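Local coordinates for protein immunoreactive 84kD antigen PG93 (Porphyromonas gingivalis, PDB 5M11) that serves as an essential bacterial surface component of the type IX secretion system and binds zinc and calcium ions, at residues G496-N501 with D512-V517; D480-I485 with A559-S564; Y123-F128 with T151-L156. One frame throughout, in Å; residues are numbered along the deposited sequence.

Interaction 1 (G496-N501 with D512-V517); sequences GVLIFN and DSHLYV. With ZN (zinc ion), chain G; CA (calcium ion), chain B.
His514 and Phe500 both hold CG between the backbone N and the carbonyl carbon (chi1 85° and 66°), and from there the two rings part. The phenyl leads away from strand 513-517; the imidazole swings out to a zinc ion, which His514 NE2 binds at 2.1 Å. The backbones run close together at this non-hydrogen-bonded pair, which leaves Phe500 CB and His514 CB 3.6 Å apart. Next to it, Leu498 CD1 comes across to His514 CD2 at 4.1 Å and also meets the CB of Tyr516. The opposite face is aliphatic toward Val497 and Val517, where Ile499 CD1 rests on Val517 CG1 at 3.6 Å, with Asn501 and Ser513 at its other end.

Beneath the side chains runs a regular antiparallel ladder. Val497 with Val517, Ile499 with Leu515 and Asn501 with Ser513 are hydrogen-bonded pairs, each joined twice, so six backbone bonds hold the strands, among them Leu515 N to Ile499 O at 2.8 Å. Where the ladder ends, Asp512 OD1 binds a calcium ion at 2.4 Å, putting a metal at the mouth of the hairpin loop.

Asp502, Thr505, Thr508 and Asp511 of that loop complete the protein ligands of the calcium, while Asp463 shares the zinc with His514. Tyr461 serves both places: its hydroxyl bonds Asp512 OD2 and its ring stacks on that of His514. Strand 497-501 has strand 481-485 as its other neighbour, and strand 513-517 is the outermost of this four-stranded antiparallel meander, an arrangement consistent with a propeller blade.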
loop_
_atom_site.group_PDB
_atom_site.type_symbol
_atom_site.label_atom_id
_atom_site.label_comp_id
_atom_site.label_asym_id
_atom_site.label_seq_id
_atom_site.Cartn_x
_atom_site.Cartn_y
_atom_site.Cartn_z
ATOM N N GLY A 496 16.151 23.462 -7.151
ATOM C CA GLY A 496 17.357 22.803 -7.635
ATOM C C GLY A 496 17.861 21.765 -6.659
ATOM O O GLY A 496 17.095 20.923 -6.176
ATOM N N VAL A 497 19.160 21.832 -6.363
ATOM C CA VAL A 497 19.901 21.016 -5.399
ATOM C C VAL A 497 20.938 21.930 -4.743
ATOM O O VAL A 497 21.550 22.756 -5.426
ATOM C CB VAL A 497 20.585 19.773 -6.053
ATOM C CG1 VAL A 497 21.507 19.038 -5.076
ATOM C CG2 VAL A 497 19.575 18.818 -6.669
ATOM N N LEU A 498 21.154 21.766 -3.440
ATOM C CA LEU A 498 22.196 22.489 -2.731
ATOM C C LEU A 498 23.251 21.489 -2.213
ATOM O O LEU A 498 22.930 20.548 -1.469
ATOM C CB LEU A 498 21.617 23.358 -1.596
ATOM C CG LEU A 498 22.592 23.814 -0.511
ATOM C CD1 LEU A 498 23.384 25.047 -0.933
ATOM C CD2 LEU A 498 21.870 24.063 0.766
ATOM N N ILE A 499 24.502 21.687 -2.642
ATOM C CA ILE A 499 25.651 20.903 -2.188
ATOM C C ILE A 499 26.419 21.827 -1.258
ATOM O O ILE A 499 26.639 22.979 -1.629
ATOM C CB ILE A 499 26.531 20.361 -3.362
ATOM C CG1 ILE A 499 25.698 19.645 -4.438
ATOM C CG2 ILE A 499 27.699 19.487 -2.878
ATOM C CD1 ILE A 499 25.521 20.463 -5.679
ATOM N N PHE A 500 26.775 21.367 -0.046
ATOM C CA PHE A 500 27.540 22.204 0.877
ATOM C C PHE A 500 28.400 21.387 1.842
ATOM O O PHE A 500 28.061 20.241 2.156
ATOM C CB PHE A 500 26.622 23.146 1.663
ATOM C CG PHE A 500 25.683 22.462 2.609
ATOM C CD1 PHE A 500 25.984 22.364 3.963
ATOM C CD2 PHE A 500 24.472 21.947 2.160
ATOM C CE1 PHE A 500 25.110 21.730 4.845
ATOM C CE2 PHE A 500 23.603 21.308 3.039
ATOM C CZ PHE A 500 23.933 21.199 4.377
ATOM N N ASN A 501 29.512 21.997 2.313
ATOM C CA ASN A 501 30.438 21.403 3.271
ATOM C C ASN A 501 30.760 22.408 4.364
ATOM O O ASN A 501 31.392 23.431 4.115
ATOM C CB ASN A 501 31.714 20.899 2.596
ATOM C CG ASN A 501 32.404 19.817 3.383
ATOM O OD1 ASN A 501 32.895 20.031 4.498
ATOM N ND2 ASN A 501 32.463 18.630 2.811
ATOM N N ASP A 512 33.141 27.623 5.104
ATOM C CA ASP A 512 32.352 26.706 4.283
ATOM C C ASP A 512 32.573 26.851 2.792
ATOM O O ASP A 512 32.981 27.908 2.309
ATOM C CB ASP A 512 30.858 26.911 4.540
ATOM C CG ASP A 512 30.387 26.406 5.875
ATOM O OD1 ASP A 512 31.226 26.256 6.781
ATOM O OD2 ASP A 512 29.172 26.179 6.023
ATOM N N SER A 513 32.272 25.756 2.076
ATOM C CA SER A 513 32.231 25.585 0.625
ATOM C C SER A 513 30.819 25.127 0.268
ATOM O O SER A 513 30.306 24.200 0.909
ATOM C CB SER A 513 33.264 24.560 0.161
ATOM O OG SER A 513 34.607 24.956 0.378
ATOM N N HIS A 514 30.159 25.797 -0.695
ATOM C CA HIS A 514 28.792 25.432 -1.102
ATOM C C HIS A 514 28.522 25.821 -2.536
ATOM O O HIS A 514 29.070 26.800 -3.052
ATOM C CB HIS A 514 27.708 26.041 -0.176
ATOM C CG HIS A 514 27.287 27.446 -0.511
ATOM N ND1 HIS A 514 27.961 28.543 -0.002
ATOM C CD2 HIS A 514 26.264 27.881 -1.288
ATOM C CE1 HIS A 514 27.334 29.601 -0.493
ATOM N NE2 HIS A 514 26.308 29.250 -1.275
ATOM N N LEU A 515 27.631 25.080 -3.160
ATOM C CA LEU A 515 27.220 25.370 -4.514
ATOM C C LEU A 515 25.762 25.074 -4.666
ATOM O O LEU A 515 25.338 23.915 -4.564
ATOM C CB LEU A 515 28.051 24.595 -5.567
ATOM C CG LEU A 515 27.744 24.921 -7.045
ATOM C CD1 LEU A 515 28.345 26.266 -7.448
ATOM C CD2 LEU A 515 28.204 23.812 -7.953
ATOM N N TYR A 516 24.997 26.131 -4.916
ATOM C CA TYR A 516 23.578 26.008 -5.203
ATOM C C TYR A 516 23.401 25.865 -6.759
ATOM O O TYR A 516 23.760 26.775 -7.536
ATOM C CB TYR A 516 22.780 27.183 -4.603
ATOM C CG TYR A 516 21.315 27.193 -4.987
ATOM C CD1 TYR A 516 20.528 26.046 -4.856
ATOM C CD2 TYR A 516 20.706 28.351 -5.459
ATOM C CE1 TYR A 516 19.186 26.047 -5.221
ATOM C CE2 TYR A 516 19.358 28.366 -5.810
ATOM C CZ TYR A 516 18.605 27.211 -5.694
ATOM O OH TYR A 516 17.284 27.222 -6.041
ATOM N N VAL A 517 22.907 24.678 -7.187
ATOM C CA VAL A 517 22.685 24.339 -8.591
ATOM C C VAL A 517 21.149 24.236 -8.826
ATOM O O VAL A 517 20.537 23.176 -8.675
ATOM C CB VAL A 517 23.522 23.110 -9.086
ATOM C CG1 VAL A 517 23.406 21.917 -8.165
ATOM C CG2 VAL A 517 23.215 22.724 -10.525
HETATM ZN ZN ZN G . 25.161 30.065 -2.866
HETATM CA CA CA B . 32.187 26.130 8.963
#

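Interaction 2 (D480-I485 with A559-S564); sequences DKWVNI and AGVLSS
Apolar packing comes first: Trp482 and Val561 approach from opposite directions, and the CZ2 corner of the indole meets the valine methyl CG2 at 3.7 Å. The other methyl, CG1, lies a little farther from the same carbon, so both branches of Val561 lie near that one atom, the approach to the ring being oblique.

A second kind of contact sets a carboxylate against hydrocarbon. Asp480 points toward the 559-564 segment, and its OD2 lies 3.5 Å from Leu562 CG and equally near Leu562 CD1. With CG anti to the carbonyl carbon (chi1 -71°), Leu562 directs its branch at the acid. This is van der Waals contact; the other oxygen, OD1, accepts a hydrogen bond from Asn501 ND2.

Polar bonding between the atoms of the contact stays within the turn. Ser564 OG donates to Val561 O at 2.9 Å, closing the chain on itself just behind the two residues that do the touching. Val561 to Ser563 have helical backbone angles without the regular bonds. Val561 and Leu562, though adjacent, both point toward 480-485.

The arrangement is a loop of one sheet laid on the face of the next. Residues 559-564 lie in the loop between strands 551-555 and 570-575, and Leu562 also touches Ser513 and Leu515. Strand 481-485 lies between strands 469-475 and 497-501, and Trp482 packs there on Ile474 and Ile499.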
loop_
_atom_site.group_PDB
_atom_site.type_symbol
_atom_site.label_atom_id
_atom_site.label_comp_id
_atom_site.label_asym_id
_atom_site.label_seq_id
_atom_site.Cartn_x
_atom_site.Cartn_y
_atom_site.Cartn_z
ATOM N N ASP A 480 30.567 16.225 1.855
ATOM C CA ASP A 480 29.642 17.067 1.089
ATOM C C ASP A 480 28.203 16.655 1.386
ATOM O O ASP A 480 27.925 15.459 1.548
ATOM C CB ASP A 480 29.924 16.944 -0.423
ATOM C CG ASP A 480 31.175 17.634 -0.918
ATOM O OD1 ASP A 480 32.109 17.837 -0.105
ATOM O OD2 ASP A 480 31.238 17.938 -2.130
ATOM N N LYS A 481 27.297 17.632 1.485
ATOM C CA LYS A 481 25.896 17.344 1.779
ATOM C C LYS A 481 25.055 17.832 0.636
ATOM O O LYS A 481 25.158 19.000 0.261
ATOM C CB LYS A 481 25.466 17.973 3.118
ATOM C CG LYS A 481 26.182 17.358 4.316
ATOM C CD LYS A 481 26.408 18.347 5.433
ATOM C CE LYS A 481 27.216 17.747 6.565
ATOM N NZ LYS A 481 28.679 17.878 6.341
ATOM N N TRP A 482 24.272 16.922 0.033
ATOM C CA TRP A 482 23.368 17.230 -1.085
ATOM C C TRP A 482 21.966 17.245 -0.566
ATOM O O TRP A 482 21.549 16.286 0.090
ATOM C CB TRP A 482 23.502 16.218 -2.251
ATOM C CG TRP A 482 24.842 16.193 -2.943
ATOM C CD1 TRP A 482 26.067 16.142 -2.351
ATOM C CD2 TRP A 482 25.079 16.104 -4.360
ATOM N NE1 TRP A 482 27.056 16.119 -3.310
ATOM C CE2 TRP A 482 26.478 16.059 -4.548
ATOM C CE3 TRP A 482 24.247 16.088 -5.493
ATOM C CZ2 TRP A 482 27.064 16.000 -5.813
ATOM C CZ3 TRP A 482 24.826 16.025 -6.744
ATOM C CH2 TRP A 482 26.222 15.993 -6.899
ATOM N N VAL A 483 21.250 18.351 -0.793
ATOM C CA VAL A 483 19.846 18.476 -0.384
ATOM C C VAL A 483 19.042 18.948 -1.597
ATOM O O VAL A 483 19.391 19.978 -2.156
ATOM C CB VAL A 483 19.588 19.393 0.861
ATOM C CG1 VAL A 483 18.280 19.023 1.539
ATOM C CG2 VAL A 483 20.718 19.326 1.880
ATOM N N ASN A 484 17.980 18.208 -1.995
ATOM C CA ASN A 484 17.083 18.600 -3.098
ATOM C C ASN A 484 16.062 19.655 -2.624
ATOM O O ASN A 484 15.751 19.703 -1.440
ATOM C CB ASN A 484 16.363 17.392 -3.750
ATOM C CG ASN A 484 15.588 16.447 -2.849
ATOM O OD1 ASN A 484 16.138 15.722 -2.015
ATOM N ND2 ASN A 484 14.314 16.290 -3.134
ATOM N N ILE A 485 15.579 20.522 -3.539
ATOM C CA ILE A 485 14.591 21.572 -3.204
ATOM C C ILE A 485 13.212 21.128 -3.681
ATOM O O ILE A 485 12.989 20.995 -4.890
ATOM C CB ILE A 485 14.932 23.009 -3.752
ATOM C CG1 ILE A 485 16.470 23.321 -3.765
ATOM C CG2 ILE A 485 14.126 24.113 -3.025
ATOM C CD1 ILE A 485 17.188 23.491 -2.486
ATOM N N ALA A 559 31.987 13.815 -5.647
ATOM C CA ALA A 559 32.890 14.287 -4.591
ATOM C C ALA A 559 33.685 15.584 -4.978
ATOM O O ALA A 559 34.066 16.375 -4.095
ATOM C CB ALA A 559 33.863 13.175 -4.229
ATOM N N GLY A 560 33.902 15.799 -6.274
ATOM C CA GLY A 560 34.644 16.968 -6.719
ATOM C C GLY A 560 33.844 18.176 -7.173
ATOM O O GLY A 560 34.445 19.143 -7.655
ATOM N N VAL A 561 32.501 18.148 -7.035
ATOM C CA VAL A 561 31.635 19.231 -7.513
ATOM C C VAL A 561 31.966 20.542 -6.834
ATOM O O VAL A 561 32.078 21.539 -7.544
ATOM C CB VAL A 561 30.107 18.953 -7.471
ATOM C CG1 VAL A 561 29.711 17.862 -8.465
ATOM C CG2 VAL A 561 29.609 18.626 -6.061
ATOM N N LEU A 562 32.186 20.545 -5.495
ATOM C CA LEU A 562 32.507 21.777 -4.751
ATOM C C LEU A 562 33.890 22.354 -5.119
ATOM O O LEU A 562 34.104 23.559 -4.964
ATOM C CB LEU A 562 32.434 21.579 -3.227
ATOM C CG LEU A 562 31.068 21.407 -2.578
ATOM C CD1 LEU A 562 31.214 21.317 -1.076
ATOM C CD2 LEU A 562 30.105 22.525 -2.950
ATOM N N SER A 563 34.806 21.488 -5.597
ATOM C CA SER A 563 36.171 21.818 -5.979
ATOM C C SER A 563 36.313 22.157 -7.466
ATOM O O SER A 563 37.294 22.801 -7.827
ATOM C CB SER A 563 37.091 20.653 -5.640
ATOM O OG SER A 563 38.440 21.089 -5.580
ATOM N N SER A 564 35.352 21.742 -8.321
ATOM C CA SER A 564 35.401 21.970 -9.770
ATOM C C SER A 564 35.151 23.423 -10.168
ATOM O O SER A 564 34.425 24.152 -9.483
ATOM C CB SER A 564 34.420 21.066 -10.517
ATOM O OG SER A 564 33.060 21.334 -10.212
#

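Interaction 3 (Y123-F128 with T151-L156); sequences YLAGGF and TDVAKL
The phenol ring of Tyr123 is met obliquely by the aliphatic end of Lys155, whose CE lies 3.7 Å from Tyr123 OH, with CD almost as near. A second flat group, the Phe128 ring, has the carbonyl carbon of Gly126 over one face, displaced toward the rim, a contact made within its own segment. The setting is the interface between two successive blades of the N-terminal beta-propeller: strand 121-126 is second in its four-stranded sheet, and strand 150-155 begins the following one. The short strand axes approach to 6.2 Å at 161°. Between these two segments the contact is side-chain packing, while Gly126 bonds through its backbone to Val150, just before the second segment.

Val153 is the centre of that packing. Its CG1, placed between the backbone N and the carbonyl carbon (chi1 65°), reaches Tyr123 CB at 3.8 Å and Ala125 CB at 4.1 Å. The lysine, bent at chi2 and chi4, brings CD and CE obliquely across to the phenol oxygen.

Tyr123 OH is hydrogen-bonded to Glu174 OE1. Thr151 and Asp152 both face Leu164 of the adjacent strand, a classic beta bulge. Asp152 OD1 forms a salt bridge with Arg114, and OD2 accepts a bond from Leu199 N. Within the segment, the anti lone pair of Asp152 OD1 receives Val153 N at 2.8 Å.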
loop_
_atom_site.group_PDB
_atom_site.type_symbol
_atom_site.label_atom_id
_atom_site.label_comp_id
_atom_site.label_asym_id
_atom_site.label_seq_id
_atom_site.Cartn_x
_atom_site.Cartn_y
_atom_site.Cartn_z
ATOM N N TYR A 123 -27.674 -9.342 -4.407
ATOM C CA TYR A 123 -28.166 -8.073 -4.934
ATOM C C TYR A 123 -27.254 -7.013 -4.460
ATOM O O TYR A 123 -27.096 -6.836 -3.250
ATOM C CB TYR A 123 -29.599 -7.787 -4.495
ATOM C CG TYR A 123 -30.549 -8.893 -4.860
ATOM C CD1 TYR A 123 -31.220 -8.889 -6.081
ATOM C CD2 TYR A 123 -30.739 -9.977 -4.013
ATOM C CE1 TYR A 123 -32.049 -9.944 -6.452
ATOM C CE2 TYR A 123 -31.575 -11.026 -4.364
ATOM C CZ TYR A 123 -32.244 -10.997 -5.577
ATOM O OH TYR A 123 -33.081 -12.026 -5.891
ATOM N N LEU A 124 -26.613 -6.328 -5.405
ATOM C CA LEU A 124 -25.659 -5.289 -5.079
ATOM C C LEU A 124 -26.274 -3.957 -5.445
ATOM O O LEU A 124 -26.557 -3.712 -6.614
ATOM C CB LEU A 124 -24.320 -5.551 -5.800
ATOM C CG LEU A 124 -23.652 -6.920 -5.479
ATOM C CD1 LEU A 124 -23.913 -7.937 -6.558
ATOM C CD2 LEU A 124 -22.191 -6.789 -5.353
ATOM N N ALA A 125 -26.562 -3.134 -4.436
ATOM C CA ALA A 125 -27.103 -1.796 -4.636
ATOM C C ALA A 125 -25.998 -0.820 -4.378
ATOM O O ALA A 125 -25.443 -0.829 -3.280
ATOM C CB ALA A 125 -28.273 -1.543 -3.688
ATOM N N GLY A 126 -25.656 -0.020 -5.384
ATOM C CA GLY A 126 -24.607 0.988 -5.283
ATOM C C GLY A 126 -24.807 2.201 -6.180
ATOM O O GLY A 126 -25.927 2.490 -6.609
ATOM N N GLY A 127 -23.715 2.916 -6.462
ATOM C CA GLY A 127 -23.745 4.110 -7.298
ATOM C C GLY A 127 -23.842 3.810 -8.782
ATOM O O GLY A 127 -23.905 4.739 -9.599
ATOM N N PHE A 128 -23.831 2.500 -9.132
ATOM C CA PHE A 128 -23.891 1.929 -10.486
ATOM C C PHE A 128 -25.290 1.411 -10.794
ATOM O O PHE A 128 -25.557 1.045 -11.951
ATOM C CB PHE A 128 -22.865 0.762 -10.639
ATOM C CG PHE A 128 -22.918 -0.261 -9.528
ATOM C CD1 PHE A 128 -23.835 -1.310 -9.568
ATOM C CD2 PHE A 128 -22.126 -0.120 -8.393
ATOM C CE1 PHE A 128 -23.968 -2.187 -8.483
ATOM C CE2 PHE A 128 -22.244 -1.010 -7.321
ATOM C CZ PHE A 128 -23.165 -2.037 -7.371
ATOM N N THR A 151 -29.904 3.440 -3.150
ATOM C CA THR A 151 -29.665 3.553 -1.719
ATOM C C THR A 151 -29.732 2.185 -0.970
ATOM O O THR A 151 -28.885 1.956 -0.102
ATOM C CB THR A 151 -30.655 4.584 -1.193
ATOM O OG1 THR A 151 -30.328 5.831 -1.815
ATOM C CG2 THR A 151 -30.641 4.721 0.316
ATOM N N ASP A 152 -30.703 1.303 -1.271
ATOM C CA ASP A 152 -30.830 0.026 -0.555
ATOM C C ASP A 152 -31.689 -0.989 -1.322
ATOM O O ASP A 152 -32.380 -0.611 -2.269
ATOM C CB ASP A 152 -31.442 0.255 0.849
ATOM C CG ASP A 152 -30.886 -0.660 1.933
ATOM O OD1 ASP A 152 -30.561 -1.831 1.624
ATOM O OD2 ASP A 152 -30.817 -0.225 3.091
ATOM N N VAL A 153 -31.644 -2.267 -0.914
ATOM C CA VAL A 153 -32.423 -3.307 -1.554
ATOM C C VAL A 153 -32.956 -4.307 -0.481
ATOM O O VAL A 153 -32.342 -4.496 0.587
ATOM C CB VAL A 153 -31.653 -4.009 -2.732
ATOM C CG1 VAL A 153 -30.408 -4.779 -2.275
ATOM C CG2 VAL A 153 -32.575 -4.886 -3.591
ATOM N N ALA A 154 -34.137 -4.888 -0.767
ATOM C CA ALA A 154 -34.782 -5.860 0.083
ATOM C C ALA A 154 -35.603 -6.854 -0.773
ATOM O O ALA A 154 -36.243 -6.476 -1.750
ATOM C CB ALA A 154 -35.657 -5.173 1.112
ATOM N N LYS A 155 -35.546 -8.129 -0.414
ATOM C CA LYS A 155 -36.261 -9.153 -1.127
ATOM C C LYS A 155 -37.454 -9.558 -0.279
ATOM O O LYS A 155 -37.333 -9.729 0.936
ATOM C CB LYS A 155 -35.294 -10.323 -1.427
ATOM C CG LYS A 155 -35.850 -11.487 -2.214
ATOM C CD LYS A 155 -36.070 -11.218 -3.689
ATOM C CE LYS A 155 -36.392 -12.508 -4.416
ATOM N NZ LYS A 155 -37.718 -13.064 -4.030
ATOM N N LEU A 156 -38.599 -9.710 -0.924
ATOM C CA LEU A 156 -39.846 -10.090 -0.285
ATOM C C LEU A 156 -40.409 -11.436 -0.821
ATOM O O LEU A 156 -39.803 -12.137 -1.634
ATOM C CB LEU A 156 -40.879 -8.967 -0.527
ATOM C CG LEU A 156 -40.659 -7.651 0.181
ATOM C CD1 LEU A 156 -41.256 -6.526 -0.614
ATOM C CD2 LEU A 156 -41.319 -7.656 1.527
#

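Interactions 1 and 2 share one sheet: strands 481-485 and 497-501 are neighbours, probably hydrogen-bonded from Lys481 N to Phe500 O and from Leu498 N to Val483 O. Interaction 3 lies about 62 Å from interaction 1 and 61 Å from interaction 2, centre to centre, on the opposite side of the chain's centre. Interaction 1 is the partly buried edge of its sheet, where backbone bonding and metal ligation do the work. Interactions 2 and 3 are both buried and join separate sheets through side chains; polar groups with named partners find them within a segment or in other parts of the fold. A loop meets a sheet face in interaction 2, two strands meet in interaction 3.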